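N-acetylmuramoyl-L-alanine amidase amiD (Escherichia coli, PDB 3D2Y) hydrolyses the amide bond between N-acetylmuramoyl groups and L-amino acids in cell-wall peptidoglycan fragments, as a zinc-dependent amidase of the outer membrane. Local coordinates at residues I29-I34 against T94-T99; Q52-Y57 against E80-A85; L58-P63 against R71-V76; I176-D181 against E256-D261. One frame throughout, in Å; residues are numbered along the deposited sequence. Where two conformers were deposited one is given.

Contact 1: residues I29-I34 against T94-T99; sequences IKVLVI and TRLNDT
Val31 meets Leu96 and Thr99 where the strand 31-36 begins, and its side chain can be followed outward. CB lies between two partners: Thr99 O is 4.0 Å from Val31 CB, and Leu96 CD1 is 4.1 Å away from the same atom. Both methyls then rest on that one leucine methyl. Val31 CG2 is 3.9 Å from Leu96 CD1, and Val31 CG1 is only slightly farther. CG1 is anti to the backbone N (chi1 174°), while CG2 is anti to the carbonyl carbon. This turn puts both branches against Leu96. The two side chains cross at about a right angle.

The polar part of the contact is a single carbonyl. Thr99 O accepts two backbone N-H groups in succession. The bond from Lys30 N to Thr99 O is 2.9 Å long and nearly straight, at 173°. Val31 N reaches Thr99 O at 3.2 Å with a more bent approach, 140° at the hydrogen. Ile29 adds a CA-H contact to the same oxygen. Two consecutive N-H groups thus grip one carbonyl oxygen. On the exposed margin, Lys30 CD passes over Thr99 CB.

Leu96 also packs on Ile154 of the helix 151-154. Asn97, next to it, hydrogen-bonds the bound substrate peptide. Beyond Thr99 the chain enters the strand 100-105, and Val31 and Val33 bond to its Ile101. The contact therefore marks the start of a parallel strand pairing, where a turn feeds a central strand of the mixed sheet of the Amidase_2 (PGRP-like) fold.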
loop_
_atom_site.group_PDB
_atom_site.type_symbol
_atom_site.label_atom_id
_atom_site.label_comp_id
_atom_site.label_asym_id
_atom_site.label_seq_id
_atom_site.Cartn_x
_atom_site.Cartn_y
_atom_site.Cartn_z
ATOM N N ILE A 29 12.733 7.229 -2.090
ATOM C CA ILE A 29 11.333 6.831 -2.039
ATOM C C ILE A 29 11.138 5.544 -2.879
ATOM O O ILE A 29 11.492 5.505 -4.047
ATOM C CB ILE A 29 10.392 7.996 -2.502
ATOM C CG1 ILE A 29 10.515 9.199 -1.569
ATOM C CG2 ILE A 29 8.921 7.494 -2.643
ATOM C CD1 ILE A 29 10.129 10.557 -2.178
ATOM N N LYS A 30 10.590 4.499 -2.272
ATOM C CA LYS A 30 10.426 3.212 -2.925
ATOM C C LYS A 30 8.998 2.672 -2.797
ATOM O O LYS A 30 8.645 1.735 -3.496
ATOM C CB LYS A 30 11.352 2.174 -2.282
ATOM C CG LYS A 30 12.870 2.533 -2.362
ATOM C CD LYS A 30 13.577 2.261 -1.041
ATOM C CE LYS A 30 14.918 2.871 -0.880
ATOM N NZ LYS A 30 15.890 1.747 -1.100
ATOM N N VAL A 31 8.193 3.264 -1.905
ATOM C CA VAL A 31 6.918 2.678 -1.506
ATOM C C VAL A 31 5.796 3.722 -1.553
ATOM O O VAL A 31 6.008 4.898 -1.187
ATOM C CB VAL A 31 7.034 1.951 -0.106
ATOM C CG1 VAL A 31 5.685 1.455 0.395
ATOM C CG2 VAL A 31 8.062 0.755 -0.168
ATOM N N LEU A 32 4.664 3.303 -2.094
ATOM C CA LEU A 32 3.430 4.128 -2.074
ATOM C C LEU A 32 2.383 3.432 -1.256
ATOM O O LEU A 32 1.921 2.330 -1.624
ATOM C CB LEU A 32 2.910 4.329 -3.492
ATOM C CG LEU A 32 1.697 5.233 -3.682
ATOM C CD1 LEU A 32 1.977 6.607 -3.035
ATOM C CD2 LEU A 32 1.246 5.373 -5.171
ATOM N N VAL A 33 2.009 4.062 -0.138
ATOM C CA VAL A 33 1.043 3.493 0.805
ATOM C C VAL A 33 -0.386 4.142 0.704
ATOM O O VAL A 33 -0.529 5.348 0.823
ATOM C CB VAL A 33 1.519 3.611 2.283
ATOM C CG1 VAL A 33 0.512 2.951 3.210
ATOM C CG2 VAL A 33 2.897 2.961 2.484
ATOM N N ILE A 34 -1.412 3.310 0.527
ATOM C CA ILE A 34 -2.799 3.790 0.445
ATOM C C ILE A 34 -3.522 3.652 1.792
ATOM O O ILE A 34 -3.473 2.592 2.421
ATOM C CB ILE A 34 -3.603 3.058 -0.674
ATOM C CG1 ILE A 34 -2.809 3.077 -1.986
ATOM C CG2 ILE A 34 -4.916 3.742 -0.912
ATOM C CD1 ILE A 34 -2.512 4.508 -2.531
ATOM N N THR A 94 11.804 -1.627 7.533
ATOM C CA THR A 94 10.927 -1.175 8.605
ATOM C C THR A 94 10.893 0.368 8.551
ATOM O O THR A 94 11.535 0.948 7.672
ATOM C CB THR A 94 11.398 -1.694 10.007
ATOM O OG1 THR A 94 12.732 -1.221 10.299
ATOM C CG2 THR A 94 11.397 -3.197 10.048
ATOM N N ARG A 95 10.145 1.021 9.463
ATOM C CA ARG A 95 10.053 2.473 9.514
ATOM C C ARG A 95 9.666 2.991 8.125
ATOM O O ARG A 95 10.364 3.835 7.528
ATOM C CB ARG A 95 11.384 3.145 9.947
ATOM C CG ARG A 95 11.897 2.739 11.319
ATOM C CD ARG A 95 13.180 3.414 11.644
ATOM N NE ARG A 95 13.579 3.068 13.009
ATOM C CZ ARG A 95 14.487 3.708 13.736
ATOM N NH1 ARG A 95 15.156 4.742 13.247
ATOM N NH2 ARG A 95 14.739 3.295 14.972
ATOM N N LEU A 96 8.558 2.471 7.622
ATOM C CA LEU A 96 8.135 2.796 6.257
ATOM C C LEU A 96 7.899 4.269 5.932
ATOM O O LEU A 96 7.990 4.663 4.752
ATOM C CB LEU A 96 7.000 1.867 5.794
ATOM C CG LEU A 96 7.392 0.550 5.126
ATOM C CD1 LEU A 96 8.029 0.822 3.696
ATOM C CD2 LEU A 96 8.267 -0.317 5.993
ATOM N N ASN A 97 7.718 5.094 6.957
ATOM C CA ASN A 97 7.628 6.547 6.811
ATOM C C ASN A 97 8.849 7.037 6.045
ATOM O O ASN A 97 8.726 7.919 5.208
ATOM C CB ASN A 97 7.637 7.228 8.162
ATOM C CG ASN A 97 6.268 7.280 8.788
ATOM O OD1 ASN A 97 5.274 6.953 8.131
ATOM N ND2 ASN A 97 6.203 7.680 10.078
ATOM N N ASP A 98 10.000 6.428 6.335
ATOM C CA ASP A 98 11.296 6.904 5.828
ATOM C C ASP A 98 11.345 6.825 4.309
ATOM O O ASP A 98 11.950 7.642 3.684
ATOM C CB ASP A 98 12.471 6.059 6.372
ATOM C CG ASP A 98 12.642 6.200 7.859
ATOM O OD1 ASP A 98 11.902 7.004 8.465
ATOM O OD2 ASP A 98 13.517 5.532 8.423
ATOM N N THR A 99 10.782 5.767 3.748
ATOM C CA THR A 99 10.906 5.473 2.333
ATOM C C THR A 99 9.590 5.477 1.549
ATOM O O THR A 99 9.561 4.984 0.426
ATOM C CB THR A 99 11.651 4.102 2.111
ATOM O OG1 THR A 99 10.888 3.024 2.700
ATOM C CG2 THR A 99 13.086 4.147 2.756
#

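Contact 2: residues Q52-Y57 against E80-A85; sequences QVSSHY and ELAWHA
Ser54 and Trp83 are joined by two hydrogen bonds. Ser54 N donates to Trp83 O at 3.0 Å, from well above the carbonyl plane. In return Trp83 N donates to Ser54 OG, also at 3.0 Å. The serine hydroxyl sits between its own backbone N and carbonyl carbon (chi1 67°), which turns it toward the opposing chain. Gln52 O lies at the edge of the indole, 3.3 Å from Trp83 CE3.

His56 makes the other polar link. His56 NE2 donates to Glu80 O at 2.8 Å, with the oxygen in the ring plane and the nitrogen in the carbonyl plane. Ala82 CB lies over one face of the same ring, 3.7 Å from the centroid of the His56 imidazole, as a CH-pi contact. Edge and face together fix the tilt of the ring. His56 ND1 is bonded to Gly102 N on the strand 100-105.

Two irregular chain segments meet here beside the zinc site of the PGRP-like amidase fold. His84 CB is 3.1 Å from Ser54 O. The His84 ring leads away to the zinc ligand His35, with its ND1 hydrogen-bonded to His35 NE2. It is therefore a second-shell residue of the metal site.

Farther out, Asn97 OD1 accepts from His84 N and Ala85 N and holds this turn in place. The backbone of His84 bonds the bound peptide. Ser55 packs on the proton acceptor Glu104.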
loop_
_atom_site.group_PDB
_atom_site.type_symbol
_atom_site.label_atom_id
_atom_site.label_comp_id
_atom_site.label_asym_id
_atom_site.label_seq_id
_atom_site.Cartn_x
_atom_site.Cartn_y
_atom_site.Cartn_z
ATOM N N GLN A 52 0.424 14.611 15.619
ATOM C CA GLN A 52 0.524 13.160 15.802
ATOM C C GLN A 52 0.643 12.384 14.485
ATOM O O GLN A 52 1.388 11.419 14.391
ATOM C CB GLN A 52 -0.647 12.643 16.648
ATOM C CG GLN A 52 -0.593 13.134 18.099
ATOM C CD GLN A 52 -1.773 12.676 18.931
ATOM O OE1 GLN A 52 -1.893 11.493 19.264
ATOM N NE2 GLN A 52 -2.638 13.621 19.302
ATOM N N VAL A 53 -0.089 12.800 13.459
ATOM C CA VAL A 53 -0.026 12.088 12.192
ATOM C C VAL A 53 -0.128 13.053 11.015
ATOM O O VAL A 53 -0.631 14.147 11.155
ATOM C CB VAL A 53 -1.064 10.922 12.129
ATOM C CG1 VAL A 53 -2.415 11.338 12.710
ATOM C CG2 VAL A 53 -1.238 10.427 10.707
ATOM N N SER A 54 0.412 12.648 9.877
ATOM C CA SER A 54 0.228 13.364 8.615
ATOM C C SER A 54 0.285 12.415 7.406
ATOM O O SER A 54 0.603 11.224 7.532
ATOM C CB SER A 54 1.287 14.455 8.449
ATOM O OG SER A 54 2.586 13.859 8.297
ATOM N N SER A 55 -0.036 12.936 6.231
ATOM C CA SER A 55 0.202 12.193 4.986
ATOM C C SER A 55 0.614 13.202 3.936
ATOM O O SER A 55 0.392 14.415 4.106
ATOM C CB SER A 55 -1.051 11.432 4.535
ATOM O OG SER A 55 -2.125 12.341 4.303
ATOM N N HIS A 56 1.190 12.723 2.836
ATOM C CA HIS A 56 1.575 13.632 1.742
ATOM C C HIS A 56 0.396 14.149 0.961
ATOM O O HIS A 56 0.361 15.322 0.614
ATOM C CB HIS A 56 2.555 12.977 0.802
ATOM C CG HIS A 56 3.807 12.525 1.470
ATOM N ND1 HIS A 56 3.959 11.268 2.032
ATOM C CD2 HIS A 56 4.983 13.173 1.664
ATOM C CE1 HIS A 56 5.170 11.171 2.548
ATOM N NE2 HIS A 56 5.814 12.313 2.340
ATOM N N TYR A 57 -0.594 13.279 0.723
ATOM C CA TYR A 57 -1.794 13.679 0.004
ATOM C C TYR A 57 -3.083 13.281 0.740
ATOM O O TYR A 57 -3.149 12.288 1.484
ATOM C CB TYR A 57 -1.765 13.097 -1.412
ATOM C CG TYR A 57 -0.556 13.479 -2.216
ATOM C CD1 TYR A 57 -0.545 14.674 -2.939
ATOM C CD2 TYR A 57 0.559 12.657 -2.266
ATOM C CE1 TYR A 57 0.560 15.041 -3.693
ATOM C CE2 TYR A 57 1.697 13.015 -3.016
ATOM C CZ TYR A 57 1.665 14.222 -3.719
ATOM O OH TYR A 57 2.690 14.673 -4.494
ATOM N N GLU A 80 10.154 15.047 1.993
ATOM C CA GLU A 80 10.105 14.875 3.432
ATOM C C GLU A 80 9.229 13.685 3.777
ATOM O O GLU A 80 8.325 13.342 3.023
ATOM C CB GLU A 80 9.571 16.142 4.098
ATOM C CG GLU A 80 10.582 17.297 4.124
ATOM C CD GLU A 80 10.217 18.295 5.157
ATOM O OE1 GLU A 80 11.028 18.488 6.091
ATOM O OE2 GLU A 80 9.108 18.861 5.055
ATOM N N LEU A 81 9.501 13.045 4.905
ATOM C CA LEU A 81 8.583 12.018 5.395
ATOM C C LEU A 81 7.371 12.595 6.123
ATOM O O LEU A 81 7.441 13.654 6.791
ATOM C CB LEU A 81 9.326 10.989 6.273
ATOM C CG LEU A 81 9.928 11.374 7.613
ATOM C CD1 LEU A 81 8.808 11.387 8.640
ATOM C CD2 LEU A 81 10.984 10.365 8.002
ATOM N N ALA A 82 6.258 11.876 5.984
ATOM C CA ALA A 82 5.013 12.181 6.663
ATOM C C ALA A 82 4.831 11.078 7.700
ATOM O O ALA A 82 5.409 10.009 7.542
ATOM C CB ALA A 82 3.858 12.196 5.643
ATOM N N TRP A 83 4.072 11.350 8.771
ATOM C CA TRP A 83 3.773 10.403 9.858
ATOM C C TRP A 83 2.475 9.615 9.586
ATOM O O TRP A 83 1.438 9.839 10.230
ATOM C CB TRP A 83 3.718 11.148 11.199
ATOM C CG TRP A 83 5.078 11.412 11.832
ATOM C CD1 TRP A 83 6.301 11.165 11.297
ATOM C CD2 TRP A 83 5.310 11.998 13.127
ATOM N NE1 TRP A 83 7.289 11.534 12.185
ATOM C CE2 TRP A 83 6.697 12.067 13.312
ATOM C CE3 TRP A 83 4.460 12.500 14.136
ATOM C CZ2 TRP A 83 7.276 12.571 14.506
ATOM C CZ3 TRP A 83 5.022 12.976 15.306
ATOM C CH2 TRP A 83 6.413 13.030 15.480
ATOM N N HIS A 84 2.539 8.715 8.577
ATOM C CA HIS A 84 1.386 7.934 8.069
ATOM C C HIS A 84 1.444 6.402 8.258
ATOM O O HIS A 84 0.423 5.749 8.432
ATOM C CB HIS A 84 1.086 8.267 6.581
ATOM C CG HIS A 84 2.140 7.760 5.634
ATOM N ND1 HIS A 84 2.021 6.550 4.988
ATOM C CD2 HIS A 84 3.357 8.252 5.296
ATOM C CE1 HIS A 84 3.107 6.330 4.260
ATOM N NE2 HIS A 84 3.937 7.343 4.438
ATOM N N ALA A 85 2.636 5.816 8.178
ATOM C CA ALA A 85 2.817 4.342 8.251
ATOM C C ALA A 85 2.882 3.803 9.683
ATOM O O ALA A 85 2.429 2.670 9.967
ATOM C CB ALA A 85 4.091 3.917 7.487
#

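Contact 3: residues L58-P63 against R71-V76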
loop_
_atom_site.group_PDB
_atom_site.type_symbol
_atom_site.label_atom_id
_atom_site.label_comp_id
_atom_site.label_asym_id
_atom_site.label_seq_id
_atom_site.Cartn_x
_atom_site.Cartn_y
_atom_site.Cartn_z
ATOM N N LEU A 58 -4.078 14.129 0.581
ATOM C CA LEU A 58 -5.430 13.858 1.049
ATOM C C LEU A 58 -6.430 14.050 -0.115
ATOM O O LEU A 58 -6.560 15.173 -0.663
ATOM C CB LEU A 58 -5.783 14.766 2.246
ATOM C CG LEU A 58 -7.218 14.732 2.824
ATOM C CD1 LEU A 58 -7.615 13.348 3.407
ATOM C CD2 LEU A 58 -7.343 15.794 3.915
ATOM N N VAL A 59 -7.105 12.957 -0.500
ATOM C CA VAL A 59 -8.052 12.970 -1.618
ATOM C C VAL A 59 -9.493 12.985 -1.067
ATOM O O VAL A 59 -9.876 12.042 -0.386
ATOM C CB VAL A 59 -7.883 11.747 -2.565
ATOM C CG1 VAL A 59 -8.729 11.982 -3.860
ATOM C CG2 VAL A 59 -6.352 11.550 -2.937
ATOM N N PRO A 60 -10.284 14.052 -1.357
ATOM C CA PRO A 60 -11.680 13.998 -0.885
ATOM C C PRO A 60 -12.442 12.803 -1.506
ATOM O O PRO A 60 -12.036 12.256 -2.522
ATOM C CB PRO A 60 -12.276 15.333 -1.386
ATOM C CG PRO A 60 -11.157 16.207 -1.680
ATOM C CD PRO A 60 -10.028 15.287 -2.119
ATOM N N ALA A 61 -13.572 12.462 -0.926
ATOM C CA ALA A 61 -14.434 11.400 -1.458
ATOM C C ALA A 61 -14.895 11.722 -2.870
ATOM O O ALA A 61 -14.980 10.833 -3.705
ATOM C CB ALA A 61 -15.649 11.224 -0.566
ATOM N N VAL A 62 -15.270 12.982 -3.100
ATOM C CA VAL A 62 -15.591 13.466 -4.430
ATOM C C VAL A 62 -14.842 14.788 -4.513
ATOM O O VAL A 62 -15.325 15.814 -4.024
ATOM C CB VAL A 62 -17.112 13.601 -4.673
ATOM C CG1 VAL A 62 -17.374 14.093 -6.139
ATOM C CG2 VAL A 62 -17.798 12.213 -4.403
ATOM N N PRO A 63 -13.642 14.769 -5.116
ATOM C CA PRO A 63 -12.847 15.983 -5.226
ATOM C C PRO A 63 -13.573 17.042 -6.059
ATOM O O PRO A 63 -14.247 16.697 -7.056
ATOM C CB PRO A 63 -11.568 15.513 -5.945
ATOM C CG PRO A 63 -11.517 14.026 -5.714
ATOM C CD PRO A 63 -12.965 13.610 -5.723
ATOM N N ARG A 71 -9.298 18.376 -7.628
ATOM C CA ARG A 71 -8.323 18.989 -6.732
ATOM C C ARG A 71 -8.035 18.029 -5.579
ATOM O O ARG A 71 -8.935 17.516 -4.929
ATOM C CB ARG A 71 -8.798 20.366 -6.222
ATOM C CG ARG A 71 -7.937 21.020 -5.138
ATOM C CD ARG A 71 -8.411 22.406 -4.766
ATOM N NE ARG A 71 -8.150 23.399 -5.823
ATOM C CZ ARG A 71 -8.426 24.701 -5.737
ATOM N NH1 ARG A 71 -9.014 25.216 -4.656
ATOM N NH2 ARG A 71 -8.147 25.499 -6.754
ATOM N N ILE A 72 -6.747 17.804 -5.357
ATOM C CA ILE A 72 -6.246 16.956 -4.275
ATOM C C ILE A 72 -5.352 17.816 -3.364
ATOM O O ILE A 72 -4.658 18.706 -3.853
ATOM C CB ILE A 72 -5.402 15.781 -4.887
ATOM C CG1 ILE A 72 -6.272 14.862 -5.755
ATOM C CG2 ILE A 72 -4.687 14.965 -3.807
ATOM C CD1 ILE A 72 -5.443 13.882 -6.631
ATOM N N TRP A 73 -5.366 17.551 -2.052
ATOM C CA TRP A 73 -4.617 18.362 -1.086
ATOM C C TRP A 73 -3.258 17.729 -0.843
ATOM O O TRP A 73 -3.188 16.527 -0.644
ATOM C CB TRP A 73 -5.413 18.518 0.223
ATOM C CG TRP A 73 -6.316 19.742 0.208
ATOM C CD1 TRP A 73 -6.108 20.898 0.881
ATOM C CD2 TRP A 73 -7.523 19.913 -0.536
ATOM N NE1 TRP A 73 -7.128 21.782 0.639
ATOM C CE2 TRP A 73 -8.017 21.201 -0.225
ATOM C CE3 TRP A 73 -8.261 19.090 -1.408
ATOM C CZ2 TRP A 73 -9.193 21.718 -0.792
ATOM C CZ3 TRP A 73 -9.442 19.601 -1.973
ATOM C CH2 TRP A 73 -9.898 20.910 -1.654
ATOM N N GLN A 74 -2.188 18.519 -0.970
ATOM C CA GLN A 74 -0.835 18.042 -0.613
ATOM C C GLN A 74 -0.414 18.729 0.668
ATOM O O GLN A 74 -0.450 19.963 0.776
ATOM C CB GLN A 74 0.199 18.169 -1.758
ATOM C CG GLN A 74 1.645 17.743 -1.323
ATOM C CD GLN A 74 2.703 17.797 -2.389
ATOM O OE1 GLN A 74 3.782 17.190 -2.232
ATOM N NE2 GLN A 74 2.439 18.506 -3.461
ATOM N N LEU A 75 -0.066 17.921 1.664
ATOM C CA LEU A 75 0.157 18.406 3.006
ATOM C C LEU A 75 1.626 18.424 3.380
ATOM O O LEU A 75 2.011 19.114 4.307
ATOM C CB LEU A 75 -0.620 17.537 4.012
ATOM C CG LEU A 75 -2.123 17.391 3.804
ATOM C CD1 LEU A 75 -2.689 16.453 4.835
ATOM C CD2 LEU A 75 -2.859 18.764 3.894
ATOM N N VAL A 76 2.435 17.628 2.676
ATOM C CA VAL A 76 3.830 17.393 3.049
ATOM C C VAL A 76 4.623 17.236 1.761
ATOM O O VAL A 76 4.201 16.467 0.897
ATOM C CB VAL A 76 4.052 16.125 3.952
ATOM C CG1 VAL A 76 5.604 15.839 4.180
ATOM C CG2 VAL A 76 3.306 16.229 5.290
#
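Val59 and Ile72 lie side by side and point the same way, with Val59 CG2 3.9 Å from Ile72 CG2. That Ile72 methyl is anti to its backbone N and also reaches Leu58 O, at 3.7 Å from Ile72 CG2. Pro60 and Trp73 instead cross at about a right angle. The touching atoms are Pro60 CG and Trp73 CZ3, 3.8 Å apart. Pro60 CG approaches the six-membered part of the indole obliquely. Leu58 and Trp73 stand together on one face of the sheet, their CB atoms 4.3 Å apart. Leu75 CD1 extends this apolar row.

Behind the side chains, Leu58 and Trp73 form an antiparallel hydrogen-bonded pair. Leu58 N donates to Trp73 O at 2.8 Å, and Trp73 N to Leu58 O at 3.0 Å. At the turn end, Pro63 CB lies 3.5 Å from Arg71 O.

Phe41 of the helix 41-48 meets the Trp73 ring edge to face and also packs on Leu58 and Pro60. On the other face, Ile72 touches Leu133 of the helix 124-141. Two backbone bonds set the pairing, and the apolar side chains around it pack against these two helices. This is consistent with a largely hydrophobic attachment of this edge of the sheet.

Contact 4: residues I176-D181 against E256-D261; sequences IGAWPD and EKYGQD
Ala178 and Tyr258 make the close-packed half of this contact. Ala178 CB lies over one face of the phenol ring as a CH-pi contact, 3.9 Å from the centroid of the Tyr258 ring. Tyr258 CE2 is the nearest ring atom, 3.7 Å from Ala178 CB. The opposite face of the ring is covered by Lys257 CG, so the ring is clamped between its own neighbour and the other segment. Trp179 O sits at the edge, in the ring plane. The hydroxyl holds the backbone as well: Trp179 N donates to Tyr258 OH at 3.1 Å, nearly straight at 166°. With CG anti to the carbonyl carbon (chi1 -60°), the Tyr258 ring is carried across to the 176-181 backbone, where OH meets Trp179 N.

The solvent side is looser and charged. Lys257 runs out extended, and its NZ has two acceptors across the contact. Lys257 NZ donates to Trp179 O at 3.2 Å, nearly along the C=O axis. Lys257 NZ also forms a salt bridge with Asp181 OD1 at 3.0 Å, on the syn side but out of the carboxylate plane. Lysine and aspartate cross at about a right angle, and both are exposed. A glycerol molecule, probably from the crystallisation liquor, lies beside the lysine.

Asp181 stands at the N-cap position of the helix 182-189, though its side chain makes no capping bond. Pro180 packs on Ile250 and Leu254, farther back on the helix 245-258. The contact is a loop-to-helix junction, docking the C-terminal end of the last helix on the linker that leads into the C-terminal group of helices.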
loop_
_atom_site.group_PDB
_atom_site.type_symbol
_atom_site.label_atom_id
_atom_site.label_comp_id
_atom_site.label_asym_id
_atom_site.label_seq_id
_atom_site.Cartn_x
_atom_site.Cartn_y
_atom_site.Cartn_z
ATOM N N ILE A 176 -1.115 0.453 -12.026
ATOM C CA ILE A 176 -0.870 0.811 -10.623
ATOM C C ILE A 176 -1.005 -0.378 -9.671
ATOM O O ILE A 176 -2.109 -0.776 -9.293
ATOM C CB ILE A 176 -1.781 1.935 -10.136
ATOM C CG1 ILE A 176 -1.714 3.143 -11.104
ATOM C CG2 ILE A 176 -1.449 2.318 -8.647
ATOM C CD1 ILE A 176 -2.840 4.172 -10.889
ATOM N N GLY A 177 0.136 -0.866 -9.217
ATOM C CA GLY A 177 0.189 -1.981 -8.255
ATOM C C GLY A 177 0.222 -3.371 -8.866
ATOM O O GLY A 177 0.012 -3.569 -10.080
ATOM N N ALA A 178 0.474 -4.337 -7.991
ATOM C CA ALA A 178 0.707 -5.763 -8.323
ATOM C C ALA A 178 -0.607 -6.531 -8.474
ATOM O O ALA A 178 -1.575 -6.325 -7.735
ATOM C CB ALA A 178 1.546 -6.417 -7.204
ATOM N N TRP A 179 -0.659 -7.414 -9.452
ATOM C CA TRP A 179 -1.796 -8.356 -9.538
ATOM C C TRP A 179 -1.284 -9.604 -10.234
ATOM O O TRP A 179 -0.514 -9.471 -11.186
ATOM C CB TRP A 179 -2.972 -7.734 -10.290
ATOM C CG TRP A 179 -4.273 -8.419 -10.022
ATOM C CD1 TRP A 179 -4.899 -9.351 -10.829
ATOM C CD2 TRP A 179 -5.101 -8.276 -8.855
ATOM N NE1 TRP A 179 -6.084 -9.765 -10.239
ATOM C CE2 TRP A 179 -6.215 -9.140 -9.023
ATOM C CE3 TRP A 179 -5.007 -7.506 -7.678
ATOM C CZ2 TRP A 179 -7.253 -9.234 -8.064
ATOM C CZ3 TRP A 179 -6.019 -7.629 -6.721
ATOM C CH2 TRP A 179 -7.121 -8.488 -6.921
ATOM N N PRO A 180 -1.699 -10.805 -9.755
ATOM C CA PRO A 180 -1.265 -12.076 -10.320
ATOM C C PRO A 180 -1.893 -12.351 -11.701
ATOM O O PRO A 180 -3.022 -11.903 -11.981
ATOM C CB PRO A 180 -1.748 -13.093 -9.281
ATOM C CG PRO A 180 -2.926 -12.473 -8.671
ATOM C CD PRO A 180 -2.639 -11.006 -8.633
ATOM N N ASP A 181 -1.152 -13.055 -12.561
ATOM C CA ASP A 181 -1.716 -13.490 -13.836
ATOM C C ASP A 181 -2.680 -14.636 -13.563
ATOM O O ASP A 181 -2.306 -15.640 -12.938
ATOM C CB ASP A 181 -0.611 -13.905 -14.814
ATOM C CG ASP A 181 0.279 -12.727 -15.236
ATOM O OD1 ASP A 181 -0.119 -11.546 -15.058
ATOM O OD2 ASP A 181 1.397 -12.987 -15.747
ATOM N N GLU A 256 6.096 -15.544 -8.087
ATOM C CA GLU A 256 6.606 -15.829 -9.410
ATOM C C GLU A 256 6.793 -14.580 -10.299
ATOM O O GLU A 256 7.826 -14.395 -10.959
ATOM C CB GLU A 256 5.663 -16.850 -10.063
ATOM C CG GLU A 256 6.020 -17.164 -11.478
ATOM C CD GLU A 256 5.109 -18.198 -12.050
ATOM O OE1 GLU A 256 5.470 -19.367 -11.987
ATOM O OE2 GLU A 256 4.000 -17.843 -12.521
ATOM N N LYS A 257 5.785 -13.717 -10.317
ATOM C CA LYS A 257 5.802 -12.531 -11.164
ATOM C C LYS A 257 6.664 -11.357 -10.656
ATOM O O LYS A 257 7.343 -10.691 -11.454
ATOM C CB LYS A 257 4.362 -12.095 -11.433
ATOM C CG LYS A 257 4.190 -11.016 -12.520
ATOM C CD LYS A 257 2.714 -10.721 -12.758
ATOM C CE LYS A 257 2.546 -9.537 -13.717
ATOM N NZ LYS A 257 1.116 -9.081 -13.872
ATOM N N TYR A 258 6.669 -11.121 -9.346
ATOM C CA TYR A 258 7.305 -9.918 -8.781
ATOM C C TYR A 258 8.507 -10.207 -7.882
ATOM O O TYR A 258 9.255 -9.289 -7.498
ATOM C CB TYR A 258 6.279 -9.118 -7.992
ATOM C CG TYR A 258 5.124 -8.666 -8.828
ATOM C CD1 TYR A 258 5.249 -7.565 -9.682
ATOM C CD2 TYR A 258 3.896 -9.340 -8.775
ATOM C CE1 TYR A 258 4.177 -7.141 -10.497
ATOM C CE2 TYR A 258 2.834 -8.936 -9.552
ATOM C CZ TYR A 258 2.977 -7.837 -10.424
ATOM O OH TYR A 258 1.912 -7.393 -11.166
ATOM N N GLY A 259 8.682 -11.479 -7.505
ATOM C CA GLY A 259 9.785 -11.844 -6.648
ATOM C C GLY A 259 9.683 -11.266 -5.246
ATOM O O GLY A 259 8.582 -10.906 -4.772
ATOM N N GLN A 260 10.846 -11.179 -4.596
ATOM C CA GLN A 260 10.936 -10.871 -3.162
ATOM C C GLN A 260 11.918 -9.734 -2.831
ATOM O O GLN A 260 11.976 -9.268 -1.686
ATOM C CB GLN A 260 11.284 -12.152 -2.369
ATOM C CG GLN A 260 12.585 -12.763 -2.750
ATOM C CD GLN A 260 12.773 -14.121 -2.120
ATOM O OE1 GLN A 260 12.869 -14.247 -0.899
ATOM N NE2 GLN A 260 12.805 -15.144 -2.946
ATOM N N ASP A 261 12.647 -9.293 -3.854
ATOM C CA ASP A 261 13.825 -8.416 -3.737
ATOM C C ASP A 261 15.013 -9.070 -2.988
ATOM O O ASP A 261 15.945 -9.624 -3.604
ATOM C CB ASP A 261 13.433 -7.019 -3.208
ATOM C CG ASP A 261 12.535 -6.270 -4.193
ATOM O OD1 ASP A 261 12.795 -6.391 -5.415
ATOM O OD2 ASP A 261 11.561 -5.591 -3.769
ATOM O OXT ASP A 261 15.074 -9.090 -1.753
#

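From the N terminus, the chain reaches the strand 31-36 first, and contact 1 later closes a loop on its start through 94-99. Within that loop lies contact 2, joining 52-57 to 80-85. Contact 3 sits deeper still, a short hairpin-like return between 58-63 and 71-76. The three are thus nested, and none cross. Contacts 1 and 2 touch through Asn97, and contacts 2 and 3 through the bond from Leu75 N to His56 O. Together they tie the sheet to the loops around the zinc site. Contact 4 follows in series, on the opposite side of the chain's centre from contacts 2 and 3, and closes the C-terminal helices.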